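Side-chain contact in group II chitinase (Ostrinia furnacalis, PDB 6JAV), which probably binds chitin and hydrolyses it internally as an endochitinase, this chain being one family 18 catalytic domain of a much longer protein: residues D150-L155 with R188-I193. Sequence-based numbering, arbitrary orientation.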
loop_
_atom_site.group_PDB
_atom_site.type_symbol
_atom_site.label_atom_id
_atom_site.label_comp_id
_atom_site.label_asym_id
_atom_site.label_seq_id
_atom_site.Cartn_x
_atom_site.Cartn_y
_atom_site.Cartn_z
ATOM N N ASP A 150 6.796 -20.384 6.991
ATOM C CA ASP A 150 7.072 -21.581 6.202
ATOM C C ASP A 150 6.559 -21.434 4.776
ATOM O O ASP A 150 7.216 -21.896 3.832
ATOM C CB ASP A 150 6.478 -22.827 6.863
ATOM C CG ASP A 150 7.257 -23.245 8.114
ATOM O OD1 ASP A 150 8.451 -22.881 8.241
ATOM O OD2 ASP A 150 6.667 -23.935 8.971
ATOM N N LEU A 151 5.396 -20.781 4.598
ATOM C CA LEU A 151 4.926 -20.481 3.240
ATOM C C LEU A 151 5.952 -19.631 2.482
ATOM O O LEU A 151 6.280 -19.906 1.317
ATOM C CB LEU A 151 3.567 -19.774 3.280
ATOM C CG LEU A 151 3.002 -19.475 1.867
ATOM C CD1 LEU A 151 2.475 -20.749 1.230
ATOM C CD2 LEU A 151 1.916 -18.424 1.939
ATOM N N VAL A 152 6.482 -18.602 3.142
ATOM C CA VAL A 152 7.500 -17.759 2.519
ATOM C C VAL A 152 8.740 -18.572 2.158
ATOM O O VAL A 152 9.283 -18.429 1.052
ATOM C CB VAL A 152 7.823 -16.569 3.429
ATOM C CG1 VAL A 152 9.044 -15.814 2.925
ATOM C CG2 VAL A 152 6.647 -15.598 3.411
ATOM N N HIS A 153 9.183 -19.461 3.063
ATOM C CA HIS A 153 10.329 -20.293 2.732
ATOM C C HIS A 153 10.036 -21.185 1.526
ATOM O O HIS A 153 10.856 -21.295 0.603
ATOM C CB HIS A 153 10.738 -21.159 3.911
ATOM C CG HIS A 153 11.700 -22.208 3.467
ATOM N ND1 HIS A 153 11.372 -23.545 3.411
ATOM C CD2 HIS A 153 12.920 -22.091 2.886
ATOM C CE1 HIS A 153 12.382 -24.215 2.875
ATOM N NE2 HIS A 153 13.338 -23.356 2.564
ATOM N N GLU A 154 8.863 -21.822 1.517
ATOM C CA GLU A 154 8.563 -22.782 0.456
ATOM C C GLU A 154 8.397 -22.087 -0.887
ATOM O O GLU A 154 8.811 -22.620 -1.929
ATOM C CB GLU A 154 7.337 -23.604 0.848
ATOM C CG GLU A 154 7.680 -24.500 2.059
ATOM C CD GLU A 154 6.529 -24.842 2.976
ATOM O OE1 GLU A 154 5.356 -24.729 2.554
ATOM O OE2 GLU A 154 6.813 -25.243 4.134
ATOM N N LEU A 155 7.821 -20.880 -0.878
ATOM C CA LEU A 155 7.768 -20.097 -2.116
ATOM C C LEU A 155 9.162 -19.679 -2.563
ATOM O O LEU A 155 9.494 -19.771 -3.750
ATOM C CB LEU A 155 6.900 -18.855 -1.906
ATOM C CG LEU A 155 5.396 -19.107 -1.874
ATOM C CD1 LEU A 155 4.656 -17.894 -1.303
ATOM C CD2 LEU A 155 4.869 -19.441 -3.283
ATOM N N ARG A 188 15.247 -12.275 5.618
ATOM C CA ARG A 188 16.288 -13.011 4.915
ATOM C C ARG A 188 15.825 -13.463 3.529
ATOM O O ARG A 188 16.615 -13.453 2.570
ATOM C CB ARG A 188 16.725 -14.202 5.772
ATOM C CG ARG A 188 17.726 -15.089 5.076
ATOM C CD ARG A 188 18.365 -16.074 6.062
ATOM N NE ARG A 188 17.388 -16.725 6.916
ATOM C CZ ARG A 188 16.667 -17.781 6.561
ATOM N NH1 ARG A 188 16.814 -18.306 5.360
ATOM N NH2 ARG A 188 15.803 -18.310 7.414
ATOM N N LEU A 189 14.558 -13.878 3.394
ATOM C CA LEU A 189 14.094 -14.534 2.170
ATOM C C LEU A 189 13.430 -13.598 1.170
ATOM O O LEU A 189 13.523 -13.842 -0.037
ATOM C CB LEU A 189 13.104 -15.658 2.521
ATOM C CG LEU A 189 13.786 -16.801 3.287
ATOM C CD1 LEU A 189 12.764 -17.801 3.761
ATOM C CD2 LEU A 189 14.839 -17.474 2.396
ATOM N N LEU A 190 12.770 -12.547 1.624
ATOM C CA LEU A 190 12.048 -11.668 0.710
ATOM C C LEU A 190 12.994 -10.694 0.002
ATOM O O LEU A 190 13.966 -10.198 0.574
ATOM C CB LEU A 190 10.979 -10.873 1.473
ATOM C CG LEU A 190 9.869 -11.708 2.126
ATOM C CD1 LEU A 190 8.962 -10.810 2.970
ATOM C CD2 LEU A 190 9.083 -12.439 1.068
ATOM N N ASP A 191 12.677 -10.385 -1.253
ATOM C CA ASP A 191 13.479 -9.413 -1.983
ATOM C C ASP A 191 13.189 -7.989 -1.523
ATOM O O ASP A 191 14.095 -7.140 -1.509
ATOM C CB ASP A 191 13.249 -9.593 -3.485
ATOM C CG ASP A 191 13.730 -10.943 -3.955
ATOM O OD1 ASP A 191 14.967 -11.202 -3.859
ATOM O OD2 ASP A 191 12.894 -11.762 -4.357
ATOM N N TRP A 192 11.951 -7.710 -1.131
ATOM C CA TRP A 192 11.657 -6.488 -0.403
ATOM C C TRP A 192 10.420 -6.710 0.449
ATOM O O TRP A 192 9.637 -7.647 0.238
ATOM C CB TRP A 192 11.495 -5.228 -1.292
ATOM C CG TRP A 192 10.298 -5.285 -2.182
ATOM C CD1 TRP A 192 9.039 -4.839 -1.912
ATOM C CD2 TRP A 192 10.251 -5.850 -3.503
ATOM N NE1 TRP A 192 8.210 -5.097 -2.982
ATOM C CE2 TRP A 192 8.930 -5.710 -3.970
ATOM C CE3 TRP A 192 11.190 -6.467 -4.325
ATOM C CZ2 TRP A 192 8.526 -6.170 -5.230
ATOM C CZ3 TRP A 192 10.795 -6.931 -5.565
ATOM C CH2 TRP A 192 9.465 -6.766 -6.013
ATOM N N ILE A 193 10.299 -5.840 1.442
ATOM C CA ILE A 193 9.179 -5.780 2.360
ATOM C C ILE A 193 8.581 -4.383 2.192
ATOM O O ILE A 193 9.249 -3.379 2.456
ATOM C CB ILE A 193 9.663 -6.026 3.791
ATOM C CG1 ILE A 193 10.236 -7.456 3.865
ATOM C CG2 ILE A 193 8.543 -5.842 4.760
ATOM C CD1 ILE A 193 10.929 -7.764 5.209
#
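Leu189 lies against the flank of helix 143-159 at His153 and Val152, and it loses the most surface in the contact, with Val152 almost level and His153 third. Its CD1 makes the tightest approach, 3.6 Å from His153 CA, so this methyl rests on the helix backbone as well as on the side chain, where it stands 3.9 Å from His153 CB. Relative to the imidazole the same methyl sits at the ring edge, near the ring plane, which excludes a CH-pi contact over the face. Two torsions of His153 account for this: with CG anti to the backbone N (chi1 167°) the ring is carried past the tip of the leucine, and the turn about CB-CG (chi2 -110°) sets its plane so that the edge faces CD1.

Val152 supplies the inner half through a single branch. With CG1 anti to its own backbone N (chi1 170°), that methyl reaches both Leu189 CB, at 4.1 Å, and Leu190 CD2, at 3.9 Å. The valine and Leu190 side chains cross at about a right angle, with CG1 against the CD2 methyl. All these approaches join carbon to carbon, and the 170 Å² buried in total describes a small apolar contact, graded from the buried Val152 and Leu190 to the exposed His153.

Leu190 is the first residue to leave helical geometry after helix 183-189, and the chain then turns into strand 192-195. Deeper in, Val152 touches Leu125 of strand 122-126 and Leu190 touches Leu166 of strand 165-170, so both side chains pack in the layer between the barrel strands and the outer helices. The contact thus joins two neighbouring outer helices, at the point where one hands over to its next strand, in the (beta/alpha)8 TIM barrel of glycosyl hydrolase family 18.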